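Transcriptional regulator, MarR family (Methanosarcina mazei, PDB 3S2W) probably binds DNA and regulates transcription as a dimeric winged helix-turn-helix protein of the MarR family. Local coordinates at residues A[53-58]-A[82-87]. Sequence-based numbering, arbitrary orientation.
Sequences FPFLMR and ARAIQK. With SO4 (sulfate ion), chain J; SO4 (sulfate ion), chain I.
F55 reaches from helix 53-61 to helix 78-90 and meets two neighbouring residues there, a compact example of how one aromatic side chain can join two helices by apolar contact. The CD2–CE2 flank of its ring meets the methyl of A84, F55 CE2 standing 3.4 Å from A84 CB. I85 takes the other ortho carbon and the root of the ring: its CD1 lies 4.0 Å from F55 CD1 and about as far from F55 CB and CG. Both methyls approach the ring obliquely, and the two longer side chains, F55 and I85, cross at about a right angle. With CG1 of I85 beside the backbone N (chi1 -65°) and a second bend at chi2 (-58°), CD1 comes to the phenyl group, although CB sets out to one side of segment 53-58. The CA atoms of F55 and I85 are 7.6 Å apart, the closest such pair between the two segments. In the winged helix-turn-helix fold of MarR proteins, helix 78-90 is the second helix of the helix-turn-helix, the one that relatives lay in the DNA major groove, and helix 67-74 precedes it. F55 also touches L74, I76, T81 and L88, and so packs against both helices and the turn between them. On helix 78-90, R83 and K87 carry their charges away from this apolar junction to separate sulfates, probably from the crystallisation liquor. R83 NH2 makes a weak hydrogen bond of 3.3 Å to O2 of the chain J sulfate, which lies at the guanidinium edge; K87, extended beyond CG, brings NZ 3.3 Å from O3 of the chain I sulfate, also a weak hydrogen bond. G51 N and Q52 NE2 hydrogen-bond to the chain I ion as well.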
loop_
_atom_site.group_PDB
_atom_site.type_symbol
_atom_site.label_atom_id
_atom_site.label_comp_id
_atom_site.label_asym_id
_atom_site.label_seq_id
_atom_site.Cartn_x
_atom_site.Cartn_y
_atom_site.Cartn_z
ATOM N N PHE A 53 5.587 -10.541 -5.177
ATOM C CA PHE A 53 6.678 -9.678 -5.587
ATOM C C PHE A 53 7.534 -9.169 -4.419
ATOM O O PHE A 53 8.761 -9.191 -4.501
ATOM C CB PHE A 53 6.116 -8.497 -6.347
ATOM C CG PHE A 53 7.149 -7.671 -7.013
ATOM C CD1 PHE A 53 7.418 -6.384 -6.569
ATOM C CD2 PHE A 53 7.855 -8.169 -8.102
ATOM C CE1 PHE A 53 8.388 -5.613 -7.204
ATOM C CE2 PHE A 53 8.808 -7.402 -8.739
ATOM C CZ PHE A 53 9.069 -6.122 -8.299
ATOM N N PRO A 54 6.888 -8.715 -3.328
ATOM C CA PRO A 54 7.609 -8.147 -2.186
ATOM C C PRO A 54 8.549 -9.184 -1.551
ATOM O O PRO A 54 9.694 -8.824 -1.280
ATOM C CB PRO A 54 6.489 -7.758 -1.214
ATOM C CG PRO A 54 5.260 -7.794 -1.992
ATOM C CD PRO A 54 5.452 -8.833 -3.044
ATOM N N PHE A 55 8.090 -10.429 -1.348
ATOM C CA PHE A 55 8.962 -11.546 -0.899
ATOM C C PHE A 55 10.129 -11.806 -1.847
ATOM O O PHE A 55 11.284 -11.807 -1.444
ATOM C CB PHE A 55 8.161 -12.855 -0.679
ATOM C CG PHE A 55 7.083 -12.725 0.368
ATOM C CD1 PHE A 55 7.394 -12.843 1.718
ATOM C CD2 PHE A 55 5.764 -12.432 0.000
ATOM C CE1 PHE A 55 6.428 -12.685 2.682
ATOM C CE2 PHE A 55 4.781 -12.278 0.970
ATOM C CZ PHE A 55 5.113 -12.403 2.313
ATOM N N LEU A 56 9.835 -12.034 -3.114
ATOM C CA LEU A 56 10.918 -12.202 -4.066
ATOM C C LEU A 56 11.955 -11.068 -3.922
ATOM O O LEU A 56 13.145 -11.342 -3.800
ATOM C CB LEU A 56 10.362 -12.291 -5.478
ATOM C CG LEU A 56 11.125 -13.186 -6.444
ATOM C CD1 LEU A 56 11.319 -14.590 -5.871
ATOM C CD2 LEU A 56 10.414 -13.239 -7.796
HETATM N N MSE A 57 11.509 -9.810 -3.896
HETATM C CA MSE A 57 12.434 -8.675 -3.837
HETATM C C MSE A 57 13.274 -8.692 -2.559
HETATM O O MSE A 57 14.437 -8.296 -2.562
HETATM C CB MSE A 57 11.690 -7.328 -3.968
HETATM C CG MSE A 57 11.080 -7.060 -5.362
HETATM SE SE MSE A 57 12.395 -7.116 -6.843
HETATM C CE MSE A 57 13.281 -5.393 -6.584
ATOM N N ARG A 58 12.682 -9.156 -1.467
ATOM C CA ARG A 58 13.404 -9.278 -0.206
ATOM C C ARG A 58 14.491 -10.361 -0.256
ATOM O O ARG A 58 15.610 -10.142 0.206
ATOM C CB ARG A 58 12.422 -9.559 0.931
ATOM C CG ARG A 58 13.030 -9.459 2.314
ATOM C CD ARG A 58 13.650 -8.107 2.539
ATOM N NE ARG A 58 14.752 -8.197 3.485
ATOM C CZ ARG A 58 14.762 -7.626 4.682
ATOM N NH1 ARG A 58 13.732 -6.895 5.090
ATOM N NH2 ARG A 58 15.819 -7.784 5.464
ATOM N N ALA A 82 2.403 -17.424 4.087
ATOM C CA ALA A 82 2.431 -18.845 3.762
ATOM C C ALA A 82 1.954 -19.125 2.334
ATOM O O ALA A 82 2.594 -19.884 1.593
ATOM C CB ALA A 82 1.612 -19.643 4.779
ATOM N N ARG A 83 0.854 -18.486 1.950
ATOM C CA ARG A 83 0.316 -18.606 0.590
ATOM C C ARG A 83 1.231 -18.010 -0.483
ATOM O O ARG A 83 1.425 -18.602 -1.556
ATOM C CB ARG A 83 -1.085 -17.997 0.494
ATOM C CG ARG A 83 -2.186 -18.968 0.884
ATOM C CD ARG A 83 -3.531 -18.273 1.017
ATOM N NE ARG A 83 -3.838 -17.956 2.411
ATOM C CZ ARG A 83 -4.111 -16.734 2.863
ATOM N NH1 ARG A 83 -4.122 -15.702 2.027
ATOM N NH2 ARG A 83 -4.372 -16.543 4.150
ATOM N N ALA A 84 1.804 -16.851 -0.186
ATOM C CA ALA A 84 2.749 -16.254 -1.101
ATOM C C ALA A 84 3.934 -17.192 -1.303
ATOM O O ALA A 84 4.241 -17.573 -2.435
ATOM C CB ALA A 84 3.210 -14.866 -0.604
ATOM N N ILE A 85 4.592 -17.582 -0.214
ATOM C CA ILE A 85 5.781 -18.427 -0.334
ATOM C C ILE A 85 5.426 -19.763 -0.978
ATOM O O ILE A 85 6.204 -20.330 -1.766
ATOM C CB ILE A 85 6.452 -18.674 1.005
ATOM C CG1 ILE A 85 6.992 -17.360 1.568
ATOM C CG2 ILE A 85 7.577 -19.683 0.839
ATOM C CD1 ILE A 85 7.971 -16.663 0.648
ATOM N N GLN A 86 4.244 -20.277 -0.665
ATOM C CA GLN A 86 3.857 -21.507 -1.323
ATOM C C GLN A 86 3.707 -21.384 -2.859
ATOM O O GLN A 86 3.991 -22.337 -3.583
ATOM C CB GLN A 86 2.594 -22.095 -0.722
ATOM C CG GLN A 86 2.206 -23.349 -1.448
ATOM C CD GLN A 86 3.038 -24.519 -0.996
ATOM O OE1 GLN A 86 3.074 -24.835 0.194
ATOM N NE2 GLN A 86 3.719 -25.167 -1.939
ATOM N N LYS A 87 3.260 -20.238 -3.366
ATOM C CA LYS A 87 3.073 -20.130 -4.819
ATOM C C LYS A 87 4.426 -19.933 -5.470
ATOM O O LYS A 87 4.664 -20.391 -6.591
ATOM C CB LYS A 87 2.137 -18.984 -5.199
ATOM C CG LYS A 87 0.672 -19.183 -4.793
ATOM C CD LYS A 87 -0.111 -17.914 -5.096
ATOM C CE LYS A 87 -1.632 -18.094 -4.981
ATOM N NZ LYS A 87 -2.364 -17.063 -5.807
HETATM S S SO4 J . -5.430 -17.367 7.566
HETATM O O1 SO4 J . -5.453 -17.772 8.971
HETATM O O2 SO4 J . -4.765 -18.410 6.787
HETATM O O3 SO4 J . -6.798 -17.199 7.073
HETATM O O4 SO4 J . -4.699 -16.106 7.424
HETATM S S SO4 I . -0.875 -13.430 -5.483
HETATM O O1 SO4 I . -1.939 -13.732 -4.534
HETATM O O2 SO4 I . 0.408 -13.801 -4.886
HETATM O O3 SO4 I . -1.083 -14.201 -6.716
HETATM O O4 SO4 I . -0.902 -11.993 -5.755
#